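Local coordinates for protein 3-methyladenine dna-glycosylase (PDB 2JHN) that belongs to the helix-hairpin-helix superfamily of base excision DNA repair proteins and joins that helical domain to one resembling the TATA-box-binding protein, at residues Ile188-Lys193 against Thr213-Ile218; Trp2-Lys7 against Ile58-Asn63; Asn234-Asp239 against Glu268-Phe273; Ala141-Arg146 against Gly160-Glu165. The protein carries 1 engineered substitution. All blocks are in the same frame, centred on the assembly; numbering follows the deposited sequence.

Interaction 1. Residues Ile188-Lys193 against Thr213-Ile218; sequences IVEIAK and TSFKGI. With NA (sodium ion), chain E.
I191 packs its CD1 methyl squarely over one face of the F215 ring. In this CH-pi contact I191 CD1 lies 3.5 Å from the centroid of the F215 ring, only 6° off the normal. The bend at I191 chi2 (-71°) turns the methyl onto the ring. A second apolar contact is looser, I191 CD1 to I218 CD1 at 4.2 Å.

The charged contact lies beside this apolar one. E190 runs extended, with CG anti to its backbone N (chi1 -162°), and passes the ring in the opposite direction. E190 OE2 comes to the ring edge, 3.4 Å from F215 CD1. E190 OE1 forms a salt bridge of 3.5 Å with K216 NZ. K216 NZ has a second partner, the sulfonate of a bound MES.

The backbone of the loop also binds a metal. T213 O, F215 O and I218 O bind a sodium ion, and two waters complete the five ligands. One of these waters accepts a bond from G217 N. F215 to I218 form a type II turn.

The loop is the hairpin of the helix-hairpin-helix motif, between helices 205-213 and 220-229. Helix 182-192 lies against it, with L187 also touching F215 and I218, while I191 reaches F119 of helix 118-127.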
loop_
_atom_site.group_PDB
_atom_site.type_symbol
_atom_site.label_atom_id
_atom_site.label_comp_id
_atom_site.label_asym_id
_atom_site.label_seq_id
_atom_site.Cartn_x
_atom_site.Cartn_y
_atom_site.Cartn_z
ATOM N N ILE A 188 10.293 5.635 14.108
ATOM C CA ILE A 188 8.994 6.217 13.745
ATOM C C ILE A 188 8.829 7.607 14.376
ATOM O O ILE A 188 8.436 8.562 13.715
ATOM C CB ILE A 188 7.825 5.244 14.052
ATOM C CG1 ILE A 188 7.929 4.026 13.107
ATOM C CG2 ILE A 188 6.459 5.978 13.934
ATOM C CD1 ILE A 188 7.000 2.888 13.421
ATOM N N VAL A 189 9.184 7.735 15.655
ATOM C CA VAL A 189 9.134 9.048 16.298
ATOM C C VAL A 189 10.063 10.036 15.560
ATOM O O VAL A 189 9.683 11.168 15.268
ATOM C CB VAL A 189 9.422 8.944 17.820
ATOM C CG1 VAL A 189 9.632 10.339 18.437
ATOM C CG2 VAL A 189 8.279 8.207 18.526
ATOM N N GLU A 190 11.255 9.574 15.198
ATOM C CA GLU A 190 12.211 10.368 14.417
ATOM C C GLU A 190 11.603 10.918 13.104
ATOM O O GLU A 190 11.671 12.117 12.804
ATOM C CB GLU A 190 13.461 9.522 14.135
ATOM C CG GLU A 190 14.688 10.319 13.726
ATOM C CD GLU A 190 15.930 9.447 13.419
ATOM O OE1 GLU A 190 16.061 8.311 13.944
ATOM O OE2 GLU A 190 16.801 9.939 12.664
ATOM N N ILE A 191 10.964 10.028 12.353
ATOM C CA ILE A 191 10.297 10.395 11.116
ATOM C C ILE A 191 9.150 11.384 11.374
ATOM O O ILE A 191 8.948 12.337 10.607
ATOM C CB ILE A 191 9.810 9.119 10.361
ATOM C CG1 ILE A 191 11.010 8.216 9.946
ATOM C CG2 ILE A 191 8.882 9.488 9.208
ATOM C CD1 ILE A 191 11.862 8.779 8.833
ATOM N N ALA A 192 8.421 11.188 12.477
ATOM C CA ALA A 192 7.295 12.081 12.833
ATOM C C ALA A 192 7.685 13.569 13.015
ATOM O O ALA A 192 6.876 14.486 12.792
ATOM C CB ALA A 192 6.558 11.544 14.093
ATOM N N LYS A 193 8.923 13.798 13.426
ATOM C CA LYS A 193 9.475 15.167 13.546
ATOM C C LYS A 193 9.704 15.911 12.218
ATOM O O LYS A 193 9.905 17.129 12.205
ATOM C CB LYS A 193 10.788 15.116 14.342
ATOM C CG LYS A 193 10.593 14.741 15.795
ATOM C CD LYS A 193 11.924 14.586 16.521
ATOM C CE LYS A 193 11.712 14.102 17.939
ATOM N NZ LYS A 193 13.017 13.961 18.645
ATOM N N THR A 213 17.257 6.710 3.076
ATOM C CA THR A 213 18.368 5.913 3.573
ATOM C C THR A 213 19.292 6.730 4.480
ATOM O O THR A 213 20.124 6.150 5.175
ATOM C CB THR A 213 19.200 5.242 2.447
ATOM O OG1 THR A 213 19.651 6.233 1.515
ATOM C CG2 THR A 213 18.370 4.176 1.721
ATOM N N SER A 214 19.122 8.045 4.487
ATOM C CA SER A 214 19.860 8.935 5.402
ATOM C C SER A 214 19.467 8.739 6.884
ATOM O O SER A 214 20.195 9.173 7.793
ATOM C CB SER A 214 19.732 10.412 4.969
ATOM O OG SER A 214 18.564 11.017 5.494
ATOM N N PHE A 215 18.324 8.104 7.135
ATOM C CA PHE A 215 17.943 7.740 8.496
ATOM C C PHE A 215 18.608 6.424 8.902
ATOM O O PHE A 215 18.604 5.462 8.141
ATOM C CB PHE A 215 16.411 7.639 8.610
ATOM C CG PHE A 215 15.708 8.959 8.430
ATOM C CD1 PHE A 215 15.387 9.752 9.537
ATOM C CD2 PHE A 215 15.375 9.418 7.160
ATOM C CE1 PHE A 215 14.744 10.981 9.366
ATOM C CE2 PHE A 215 14.711 10.655 6.988
ATOM C CZ PHE A 215 14.408 11.425 8.087
ATOM N N LYS A 216 19.193 6.376 10.102
ATOM C CA LYS A 216 19.803 5.128 10.570
ATOM C C LYS A 216 18.710 4.110 10.899
ATOM O O LYS A 216 17.874 4.327 11.791
ATOM C CB LYS A 216 20.735 5.376 11.763
ATOM C CG LYS A 216 20.016 5.843 13.015
ATOM C CD LYS A 216 20.965 6.457 14.076
ATOM C CE LYS A 216 20.163 7.021 15.241
ATOM N NZ LYS A 216 19.471 8.289 14.880
ATOM N N GLY A 217 18.701 3.013 10.151
ATOM C CA GLY A 217 17.730 1.949 10.369
ATOM C C GLY A 217 16.822 1.796 9.156
ATOM O O GLY A 217 16.002 0.862 9.093
ATOM N N ILE A 218 16.967 2.723 8.212
ATOM C CA ILE A 218 16.318 2.596 6.896
ATOM C C ILE A 218 17.406 2.264 5.873
ATOM O O ILE A 218 18.238 3.111 5.566
ATOM C CB ILE A 218 15.559 3.851 6.475
ATOM C CG1 ILE A 218 14.467 4.197 7.516
ATOM C CG2 ILE A 218 14.952 3.643 5.070
ATOM C CD1 ILE A 218 13.529 5.346 7.140
HETATM NA NA NA E . 20.106 4.311 6.591
HETATM O O HOH W 1 20.599 2.484 8.147
HETATM O O HOH W 2 21.750 3.164 5.056
#

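Interaction 2. Residues Trp2-Lys7 against Ile58-Asn63; sequences WRIELK and IVVEGN
W2 and V60 face each other as an antiparallel hydrogen-bonded pair, and the W2 indole meets the partner strand with its edge. CG lies beside the backbone N (chi1 -61°), which carries the ring along the strand towards G62. W2 CE3 comes within 3.3 Å of V60 O, and W2 CZ3 lies 3.7 Å from G62 O. W69 and F64 stack with the same indole.

I4 points to the same side of the sheet as W2. Its side chain runs at a slant to that of V60, and I4 CD1 touches V60 CG2 at 3.9 Å. I4 CB faces I58 CB, of its paired residue, at 4.2 Å. W69 and R73 of helix 69-80 also touch I4, so this helix covers the face of W2, I4, I58 and V60.

R3 and V59 point to the other side as a non-hydrogen-bonded pair. They meet loosely, R3 CG to V59 CG2 at 4.4 Å, and R3 NE goes on to a salt bridge with E53.

Four backbone bonds hold the two strands together. I4 N to I58 O is the shortest at 2.7 Å and nearly straight (174°). W2 and V60 bond both ways, and I58 N returns a bond to I4 O. Strand 2-5 is thereby held as an outermost strand of the five-stranded antiparallel sheet. An antiparallel sheet with a helix packed on one face is consistent with the TATA-box-binding-protein-like fold of this domain.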
loop_
_atom_site.group_PDB
_atom_site.type_symbol
_atom_site.label_atom_id
_atom_site.label_comp_id
_atom_site.label_asym_id
_atom_site.label_seq_id
_atom_site.Cartn_x
_atom_site.Cartn_y
_atom_site.Cartn_z
ATOM N N TRP A 2 -21.260 10.236 -4.392
ATOM C CA TRP A 2 -20.515 10.648 -5.563
ATOM C C TRP A 2 -20.167 9.358 -6.291
ATOM O O TRP A 2 -20.187 8.275 -5.693
ATOM C CB TRP A 2 -19.244 11.407 -5.172
ATOM C CG TRP A 2 -19.480 12.691 -4.371
ATOM C CD1 TRP A 2 -19.568 13.967 -4.864
ATOM C CD2 TRP A 2 -19.624 12.801 -2.950
ATOM N NE1 TRP A 2 -19.769 14.863 -3.832
ATOM C CE2 TRP A 2 -19.805 14.175 -2.650
ATOM C CE3 TRP A 2 -19.634 11.873 -1.901
ATOM C CZ2 TRP A 2 -19.997 14.644 -1.330
ATOM C CZ3 TRP A 2 -19.821 12.339 -0.578
ATOM C CH2 TRP A 2 -20.006 13.711 -0.311
ATOM N N ARG A 3 -19.833 9.487 -7.569
ATOM C CA ARG A 3 -19.520 8.342 -8.431
ATOM C C ARG A 3 -18.203 8.559 -9.159
ATOM O O ARG A 3 -17.942 9.653 -9.676
ATOM C CB ARG A 3 -20.637 8.113 -9.454
ATOM C CG ARG A 3 -21.933 7.603 -8.834
ATOM C CD ARG A 3 -23.039 7.362 -9.891
ATOM N NE ARG A 3 -24.089 6.501 -9.336
ATOM C CZ ARG A 3 -25.106 6.928 -8.575
ATOM N NH1 ARG A 3 -25.238 8.211 -8.281
ATOM N NH2 ARG A 3 -25.979 6.060 -8.104
ATOM N N ILE A 4 -17.375 7.517 -9.163
ATOM C CA ILE A 4 -16.146 7.491 -9.951
ATOM C C ILE A 4 -16.387 6.599 -11.165
ATOM O O ILE A 4 -16.516 5.386 -11.025
ATOM C CB ILE A 4 -14.949 6.908 -9.141
ATOM C CG1 ILE A 4 -14.644 7.751 -7.899
ATOM C CG2 ILE A 4 -13.686 6.789 -10.047
ATOM C CD1 ILE A 4 -13.563 7.135 -7.004
ATOM N N GLU A 5 -16.424 7.203 -12.350
ATOM C CA GLU A 5 -16.691 6.457 -13.591
ATOM C C GLU A 5 -15.401 6.058 -14.285
ATOM O O GLU A 5 -14.560 6.905 -14.561
ATOM C CB GLU A 5 -17.561 7.292 -14.536
ATOM C CG GLU A 5 -18.888 7.733 -13.926
ATOM C CD GLU A 5 -19.860 6.586 -13.677
ATOM O OE1 GLU A 5 -19.625 5.419 -14.114
ATOM O OE2 GLU A 5 -20.892 6.867 -13.027
ATOM N N LEU A 6 -15.259 4.769 -14.557
ATOM C CA LEU A 6 -14.023 4.188 -15.106
ATOM C C LEU A 6 -14.192 3.898 -16.591
ATOM O O LEU A 6 -15.307 3.601 -17.037
ATOM C CB LEU A 6 -13.693 2.877 -14.392
ATOM C CG LEU A 6 -13.759 2.837 -12.856
ATOM C CD1 LEU A 6 -13.429 1.446 -12.348
ATOM C CD2 LEU A 6 -12.859 3.885 -12.263
ATOM N N LYS A 7 -13.088 3.936 -17.344
ATOM C CA LYS A 7 -13.128 3.543 -18.766
ATOM C C LYS A 7 -13.146 2.023 -18.941
ATOM O O LYS A 7 -13.738 1.503 -19.894
ATOM C CB LYS A 7 -11.991 4.195 -19.576
ATOM C CG LYS A 7 -12.217 4.147 -21.089
ATOM C CD LYS A 7 -10.998 4.592 -21.874
ATOM C CE LYS A 7 -11.177 4.311 -23.359
ATOM N NZ LYS A 7 -9.914 4.539 -24.133
ATOM N N ILE A 58 -17.610 3.196 -9.306
ATOM C CA ILE A 58 -17.392 3.089 -7.870
ATOM C C ILE A 58 -18.136 4.246 -7.193
ATOM O O ILE A 58 -17.905 5.416 -7.489
ATOM C CB ILE A 58 -15.855 3.129 -7.497
ATOM C CG1 ILE A 58 -15.058 2.038 -8.247
ATOM C CG2 ILE A 58 -15.646 3.063 -5.964
ATOM C CD1 ILE A 58 -15.573 0.582 -8.096
ATOM N N VAL A 59 -19.041 3.893 -6.297
ATOM C CA VAL A 59 -19.714 4.880 -5.464
ATOM C C VAL A 59 -18.849 5.241 -4.251
ATOM O O VAL A 59 -18.255 4.357 -3.619
ATOM C CB VAL A 59 -21.087 4.359 -5.013
ATOM C CG1 VAL A 59 -21.789 5.374 -4.048
ATOM C CG2 VAL A 59 -21.941 4.069 -6.240
ATOM N N VAL A 60 -18.786 6.536 -3.965
ATOM C CA VAL A 60 -18.169 7.071 -2.735
ATOM C C VAL A 60 -19.217 7.800 -1.871
ATOM O O VAL A 60 -20.015 8.597 -2.372
ATOM C CB VAL A 60 -16.983 8.023 -3.033
ATOM C CG1 VAL A 60 -16.280 8.431 -1.725
ATOM C CG2 VAL A 60 -15.957 7.365 -3.993
ATOM N N GLU A 61 -19.212 7.487 -0.586
ATOM C CA GLU A 61 -19.983 8.240 0.401
ATOM C C GLU A 61 -19.051 8.718 1.508
ATOM O O GLU A 61 -18.018 8.086 1.799
ATOM C CB GLU A 61 -21.080 7.360 0.992
ATOM C CG GLU A 61 -22.104 6.848 -0.014
ATOM C CD GLU A 61 -23.227 6.066 0.653
ATOM O OE1 GLU A 61 -23.859 6.603 1.590
ATOM O OE2 GLU A 61 -23.488 4.919 0.246
ATOM N N GLY A 62 -19.421 9.826 2.146
ATOM C CA GLY A 62 -18.605 10.367 3.225
ATOM C C GLY A 62 -19.149 11.696 3.697
ATOM O O GLY A 62 -20.116 12.208 3.125
ATOM N N ASN A 63 -18.513 12.263 4.722
ATOM C CA ASN A 63 -19.016 13.492 5.340
ATOM C C ASN A 63 -18.188 14.740 5.034
ATOM O O ASN A 63 -18.337 15.769 5.710
ATOM C CB ASN A 63 -19.223 13.304 6.844
ATOM C CG ASN A 63 -17.926 13.135 7.599
ATOM O OD1 ASN A 63 -16.845 13.037 6.999
ATOM N ND2 ASN A 63 -18.020 13.113 8.934
#

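Interaction 3. Residues Asn234-Asp239 against Glu268-Phe273; sequences NVFPAD and ERFGRF. With GOL (glycerol), chain I.
N234 reaches across to G271 with its side-chain amide and ties two parts of the helix-hairpin-helix (HhH-GPD) domain together. Residues 234-239 lie in the loop between helices 220-229 and 241-251. The partner segment runs from helix 259-270 into the link before helix 274-287. In N234 the anti setting of CG (chi1 -166°) swings the amide out to G271. N234 ND2 donates to G271 O at 3.1 Å, and the bond is nearly straight (169°). N234 OD1 accepts from R275 N, in the first turn of helix 274-287. Both ends of the amide are thus used, which fixes its rotation.

Next along the loop, F236 has its ring buried. The edge of F270 comes up to one face of F236, with F236 CZ and F270 CE2 3.7 Å apart. The planes stand at 65°, an offset edge-to-face pair. V262, A266 and L281 also pack on F236. F236 N donates at 2.9 Å to O1 of a glycerol, probably from the crystallisation liquor. P237 then centres an inverse gamma turn, and D239 forms a salt bridge with R263.

The far end of the same glycerol closes a bridge between the segments: its O3 donates to G271 O at 2.7 Å, a second bond on the carbonyl that already accepts N234 ND2.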
loop_
_atom_site.group_PDB
_atom_site.type_symbol
_atom_site.label_atom_id
_atom_site.label_comp_id
_atom_site.label_asym_id
_atom_site.label_seq_id
_atom_site.Cartn_x
_atom_site.Cartn_y
_atom_site.Cartn_z
ATOM N N ASN A 234 8.496 3.978 -9.869
ATOM C CA ASN A 234 8.850 2.725 -10.505
ATOM C C ASN A 234 10.238 2.241 -10.059
ATOM O O ASN A 234 11.202 2.204 -10.846
ATOM C CB ASN A 234 8.761 2.863 -12.021
ATOM C CG ASN A 234 8.793 1.516 -12.728
ATOM O OD1 ASN A 234 8.285 0.526 -12.200
ATOM N ND2 ASN A 234 9.398 1.474 -13.909
ATOM N N VAL A 235 10.330 1.891 -8.778
ATOM C CA VAL A 235 11.552 1.402 -8.179
ATOM C C VAL A 235 11.226 -0.016 -7.726
ATOM O O VAL A 235 10.210 -0.251 -7.063
ATOM C CB VAL A 235 11.987 2.322 -7.014
ATOM C CG1 VAL A 235 13.142 1.737 -6.237
ATOM C CG2 VAL A 235 12.351 3.717 -7.565
ATOM N N PHE A 236 12.037 -0.978 -8.117
ATOM C CA PHE A 236 11.611 -2.357 -7.911
ATOM C C PHE A 236 12.400 -2.945 -6.752
ATOM O O PHE A 236 13.627 -3.093 -6.864
ATOM C CB PHE A 236 11.779 -3.175 -9.200
ATOM C CG PHE A 236 11.127 -4.541 -9.141
ATOM C CD1 PHE A 236 9.738 -4.675 -9.333
ATOM C CD2 PHE A 236 11.895 -5.677 -8.900
ATOM C CE1 PHE A 236 9.121 -5.953 -9.283
ATOM C CE2 PHE A 236 11.317 -6.954 -8.835
ATOM C CZ PHE A 236 9.911 -7.087 -9.036
ATOM N N PRO A 237 11.708 -3.273 -5.633
ATOM C CA PRO A 237 12.375 -3.725 -4.391
ATOM C C PRO A 237 12.808 -5.198 -4.396
ATOM O O PRO A 237 12.163 -6.068 -3.778
ATOM C CB PRO A 237 11.322 -3.452 -3.312
ATOM C CG PRO A 237 10.006 -3.667 -4.037
ATOM C CD PRO A 237 10.234 -3.241 -5.483
ATOM N N ALA A 238 13.920 -5.450 -5.064
ATOM C CA ALA A 238 14.366 -6.815 -5.361
ATOM C C ALA A 238 14.869 -7.602 -4.138
ATOM O O ALA A 238 14.899 -8.849 -4.161
ATOM C CB ALA A 238 15.435 -6.756 -6.478
ATOM N N ASP A 239 15.275 -6.899 -3.077
ATOM C CA ASP A 239 15.671 -7.570 -1.823
ATOM C C ASP A 239 14.485 -8.177 -1.071
ATOM O O ASP A 239 14.671 -8.993 -0.184
ATOM C CB ASP A 239 16.468 -6.637 -0.888
ATOM C CG ASP A 239 17.752 -6.152 -1.517
ATOM O OD1 ASP A 239 18.685 -6.983 -1.668
ATOM O OD2 ASP A 239 17.820 -4.948 -1.884
ATOM N N GLU A 268 14.753 -6.318 -17.595
ATOM C CA GLU A 268 14.534 -6.932 -18.908
ATOM C C GLU A 268 13.059 -7.135 -19.278
ATOM O O GLU A 268 12.672 -6.950 -20.443
ATOM C CB GLU A 268 15.317 -8.261 -19.025
ATOM C CG GLU A 268 16.853 -8.099 -18.924
ATOM C CD GLU A 268 17.619 -9.426 -18.827
ATOM O OE1 GLU A 268 17.065 -10.431 -18.335
ATOM O OE2 GLU A 268 18.797 -9.456 -19.240
ATOM N N ARG A 269 12.234 -7.505 -18.294
ATOM C CA ARG A 269 10.873 -7.939 -18.567
ATOM C C ARG A 269 9.746 -7.031 -18.063
ATOM O O ARG A 269 8.616 -7.103 -18.582
ATOM C CB ARG A 269 10.674 -9.354 -17.988
ATOM C CG ARG A 269 11.548 -10.388 -18.697
ATOM C CD ARG A 269 11.281 -11.773 -18.214
ATOM N NE ARG A 269 12.003 -12.792 -18.991
ATOM C CZ ARG A 269 11.492 -13.518 -19.997
ATOM N NH1 ARG A 269 10.237 -13.366 -20.410
ATOM N NH2 ARG A 269 12.264 -14.407 -20.606
ATOM N N PHE A 270 10.031 -6.208 -17.043
ATOM C CA PHE A 270 8.939 -5.442 -16.403
ATOM C C PHE A 270 8.876 -3.978 -16.844
ATOM O O PHE A 270 7.787 -3.394 -16.915
ATOM C CB PHE A 270 8.968 -5.535 -14.870
ATOM C CG PHE A 270 8.974 -6.945 -14.310
ATOM C CD1 PHE A 270 8.613 -8.069 -15.074
ATOM C CD2 PHE A 270 9.322 -7.138 -12.982
ATOM C CE1 PHE A 270 8.640 -9.360 -14.500
ATOM C CE2 PHE A 270 9.360 -8.419 -12.400
ATOM C CZ PHE A 270 9.001 -9.537 -13.170
ATOM N N GLY A 271 10.048 -3.403 -17.141
ATOM C CA GLY A 271 10.155 -2.042 -17.675
ATOM C C GLY A 271 9.315 -1.026 -16.929
ATOM O O GLY A 271 9.320 -1.011 -15.687
ATOM N N ARG A 272 8.566 -0.207 -17.671
ATOM C CA ARG A 272 7.835 0.927 -17.085
ATOM C C ARG A 272 6.686 0.451 -16.172
ATOM O O ARG A 272 6.085 1.236 -15.439
ATOM C CB ARG A 272 7.302 1.866 -18.175
ATOM C CG ARG A 272 6.235 1.293 -19.107
ATOM C CD ARG A 272 6.328 1.987 -20.490
ATOM N NE ARG A 272 5.309 1.546 -21.437
ATOM C CZ ARG A 272 5.426 0.507 -22.264
ATOM N NH1 ARG A 272 6.521 -0.245 -22.278
ATOM N NH2 ARG A 272 4.416 0.217 -23.083
ATOM N N PHE A 273 6.366 -0.829 -16.270
ATOM C CA PHE A 273 5.252 -1.426 -15.512
ATOM C C PHE A 273 5.694 -2.233 -14.293
ATOM O O PHE A 273 4.875 -2.936 -13.685
ATOM C CB PHE A 273 4.376 -2.280 -16.443
ATOM C CG PHE A 273 3.596 -1.469 -17.424
ATOM C CD1 PHE A 273 2.587 -0.591 -16.996
ATOM C CD2 PHE A 273 3.876 -1.564 -18.792
ATOM C CE1 PHE A 273 1.877 0.180 -17.914
ATOM C CE2 PHE A 273 3.158 -0.787 -19.707
ATOM C CZ PHE A 273 2.173 0.065 -19.291
HETATM C C1 GOL I . 12.830 -0.200 -11.823
HETATM O O1 GOL I . 13.479 -0.528 -10.612
HETATM C C2 GOL I . 12.495 -1.435 -12.652
HETATM O O2 GOL I . 13.261 -2.546 -12.257
HETATM C C3 GOL I . 12.746 -1.150 -14.129
HETATM O O3 GOL I . 11.810 -1.860 -14.908
#

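Interaction 4. Residues Ala141-Arg146 against Gly160-Glu165; sequences AKIVGR and GFPTQE. With MBO (mercuribenzoic acid), chain C.
V144 on helix 133-147 packs against G160, F161 and P162, the residues that lead into helix 164-177. From CB its two branches part. V144 CG1, anti to the backbone N (chi1 167°), meets G160 O at 3.5 Å. CG2 lies beside the backbone N and turns to the next two residues. V144 CG2 touches F161 CD1 at 4.0 Å, coming obliquely to the ring, and P162 CD at 4.1 Å.

P162 fits between V144 and I143. P162 CG is 3.6 Å from I143 CG2 and equally far from I143 O. The I143 side chain crosses the proline ring at about a right angle. Within the loop, P162 CD also lies over one face of the F161 ring, near the rim. F161 goes on to helix 118-127, where it touches A123 and K124. I143 touches L175 and C178.

Elsewhere on the helix, K142 and R146 line the mercuribenzoic acid site, which C178 completes. The R146 guanidinium turns one face to the mercury, and K142 O lies 3.2 Å from the metal.

No hydrogen bond crosses between 141-146 and 160-165, and P162 has no N-H to give. All five touching residues are buried, so helix 133-147 and the loop 160-162 are held by close van der Waals packing and not by directed bonds.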
loop_
_atom_site.group_PDB
_atom_site.type_symbol
_atom_site.label_atom_id
_atom_site.label_comp_id
_atom_site.label_asym_id
_atom_site.label_seq_id
_atom_site.Cartn_x
_atom_site.Cartn_y
_atom_site.Cartn_z
ATOM N N ALA A 141 -2.860 -2.101 13.486
ATOM C CA ALA A 141 -4.188 -2.029 14.102
ATOM C C ALA A 141 -4.135 -1.590 15.583
ATOM O O ALA A 141 -4.983 -0.823 16.021
ATOM C CB ALA A 141 -4.945 -3.329 13.920
ATOM N N LYS A 142 -3.122 -2.033 16.323
ATOM C CA LYS A 142 -2.938 -1.612 17.721
ATOM C C LYS A 142 -2.695 -0.106 17.777
ATOM O O LYS A 142 -3.328 0.625 18.542
ATOM C CB LYS A 142 -1.758 -2.350 18.353
ATOM C CG LYS A 142 -1.905 -3.860 18.445
ATOM C CD LYS A 142 -2.294 -4.233 19.864
ATOM C CE LYS A 142 -2.342 -5.727 20.044
ATOM N NZ LYS A 142 -3.400 -6.043 21.043
ATOM N N ILE A 143 -1.804 0.365 16.920
ATOM C CA ILE A 143 -1.448 1.781 16.900
ATOM C C ILE A 143 -2.607 2.676 16.428
ATOM O O ILE A 143 -2.801 3.796 16.927
ATOM C CB ILE A 143 -0.167 1.965 16.059
ATOM C CG1 ILE A 143 1.016 1.277 16.760
ATOM C CG2 ILE A 143 0.124 3.433 15.822
ATOM C CD1 ILE A 143 1.450 1.979 18.000
ATOM N N VAL A 144 -3.369 2.194 15.441
ATOM C CA VAL A 144 -4.531 2.915 14.938
ATOM C C VAL A 144 -5.593 2.996 16.043
ATOM O O VAL A 144 -6.228 4.027 16.225
ATOM C CB VAL A 144 -5.102 2.189 13.684
ATOM C CG1 VAL A 144 -6.509 2.704 13.284
ATOM C CG2 VAL A 144 -4.110 2.356 12.559
ATOM N N GLY A 145 -5.768 1.895 16.754
ATOM C CA GLY A 145 -6.825 1.810 17.773
ATOM C C GLY A 145 -6.571 2.851 18.854
ATOM O O GLY A 145 -7.486 3.580 19.282
ATOM N N ARG A 146 -5.320 2.970 19.268
ATOM C CA ARG A 146 -5.012 3.844 20.404
ATOM C C ARG A 146 -4.706 5.297 20.028
ATOM O O ARG A 146 -5.023 6.234 20.785
ATOM C CB ARG A 146 -3.880 3.249 21.227
ATOM C CG ARG A 146 -3.554 4.082 22.490
ATOM C CD ARG A 146 -2.765 3.248 23.470
ATOM N NE ARG A 146 -3.596 2.177 24.003
ATOM C CZ ARG A 146 -3.131 1.092 24.618
ATOM N NH1 ARG A 146 -1.820 0.926 24.814
ATOM N NH2 ARG A 146 -3.994 0.177 25.057
ATOM N N GLY A 160 -8.567 6.152 11.139
ATOM C CA GLY A 160 -7.448 6.737 10.369
ATOM C C GLY A 160 -6.082 6.353 10.932
ATOM O O GLY A 160 -5.958 6.007 12.111
ATOM N N PHE A 161 -5.034 6.399 10.099
ATOM C CA PHE A 161 -3.694 6.191 10.607
ATOM C C PHE A 161 -3.273 7.420 11.449
ATOM O O PHE A 161 -3.588 8.537 11.083
ATOM C CB PHE A 161 -2.670 5.959 9.473
ATOM C CG PHE A 161 -1.383 5.355 9.964
ATOM C CD1 PHE A 161 -1.299 3.983 10.221
ATOM C CD2 PHE A 161 -0.265 6.166 10.238
ATOM C CE1 PHE A 161 -0.129 3.433 10.712
ATOM C CE2 PHE A 161 0.912 5.612 10.742
ATOM C CZ PHE A 161 0.986 4.254 10.971
ATOM N N PRO A 162 -2.583 7.206 12.579
ATOM C CA PRO A 162 -2.110 8.330 13.435
ATOM C C PRO A 162 -1.385 9.433 12.652
ATOM O O PRO A 162 -0.566 9.119 11.773
ATOM C CB PRO A 162 -1.159 7.639 14.407
ATOM C CG PRO A 162 -1.738 6.248 14.540
ATOM C CD PRO A 162 -2.217 5.900 13.142
ATOM N N THR A 163 -1.710 10.698 12.963
ATOM C CA THR A 163 -1.031 11.866 12.399
ATOM C C THR A 163 0.380 11.908 12.980
ATOM O O THR A 163 0.649 11.251 13.979
ATOM C CB THR A 163 -1.744 13.198 12.767
ATOM O OG1 THR A 163 -1.797 13.316 14.194
ATOM C CG2 THR A 163 -3.169 13.266 12.168
ATOM N N GLN A 164 1.282 12.679 12.361
ATOM C CA GLN A 164 2.631 12.842 12.931
ATOM C C GLN A 164 2.559 13.380 14.364
ATOM O O GLN A 164 3.265 12.903 15.243
ATOM C CB GLN A 164 3.515 13.720 12.038
ATOM C CG GLN A 164 3.719 13.125 10.637
ATOM C CD GLN A 164 4.551 14.006 9.747
ATOM O OE1 GLN A 164 4.220 14.214 8.581
ATOM N NE2 GLN A 164 5.662 14.528 10.290
ATOM N N GLU A 165 1.645 14.318 14.580
ATOM C CA GLU A 165 1.371 14.903 15.915
ATOM C C GLU A 165 0.978 13.891 16.988
ATOM O O GLU A 165 1.486 13.947 18.106
ATOM C CB GLU A 165 0.286 15.983 15.789
ATOM C CG GLU A 165 0.753 17.229 15.060
ATOM C CD GLU A 165 0.459 17.228 13.550
ATOM O OE1 GLU A 165 0.159 16.158 12.945
ATOM O OE2 GLU A 165 0.530 18.327 12.957
HETATM HG HG MBO C . -2.087 -0.167 21.380
HETATM C CE1 MBO C . -4.032 -1.299 21.724
HETATM C CE2 MBO C . -4.031 -2.392 22.578
HETATM C CE3 MBO C . -5.225 -3.070 22.780
HETATM C CE4 MBO C . -6.383 -2.660 22.123
HETATM C CE5 MBO C . -6.371 -1.555 21.274
HETATM C CE6 MBO C . -5.182 -0.864 21.070
HETATM C CZ MBO C . -7.661 -3.409 22.341
HETATM O OZ1 MBO C . -8.713 -2.959 21.863
HETATM O OZ2 MBO C . -7.632 -4.477 22.980
#

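How the interactions relate
Interactions 1, 3 and 4 lie in the helix-hairpin-helix domain, while interaction 2 belongs to the TATA-box-binding-protein-like domain. Interactions 1 and 4 are buried contacts, and interactions 2 and 3 are partly buried. Interactions 1 and 4 touch: A192 O and Q164 NE2 are 2.8 Å apart, a probable hydrogen bond between the consecutive helices 164-177 and 182-192. Interactions 1 and 2 lie on opposite sides of the chain's centre, their own centres about 36 Å apart. The outer strand of the sheet relies on backbone bonds, and interaction 4 on packing without any hydrogen bond. Interactions 1 and 3 each combine an aromatic contact with a polar one, a salt bridge in the first and an amide bond in the second.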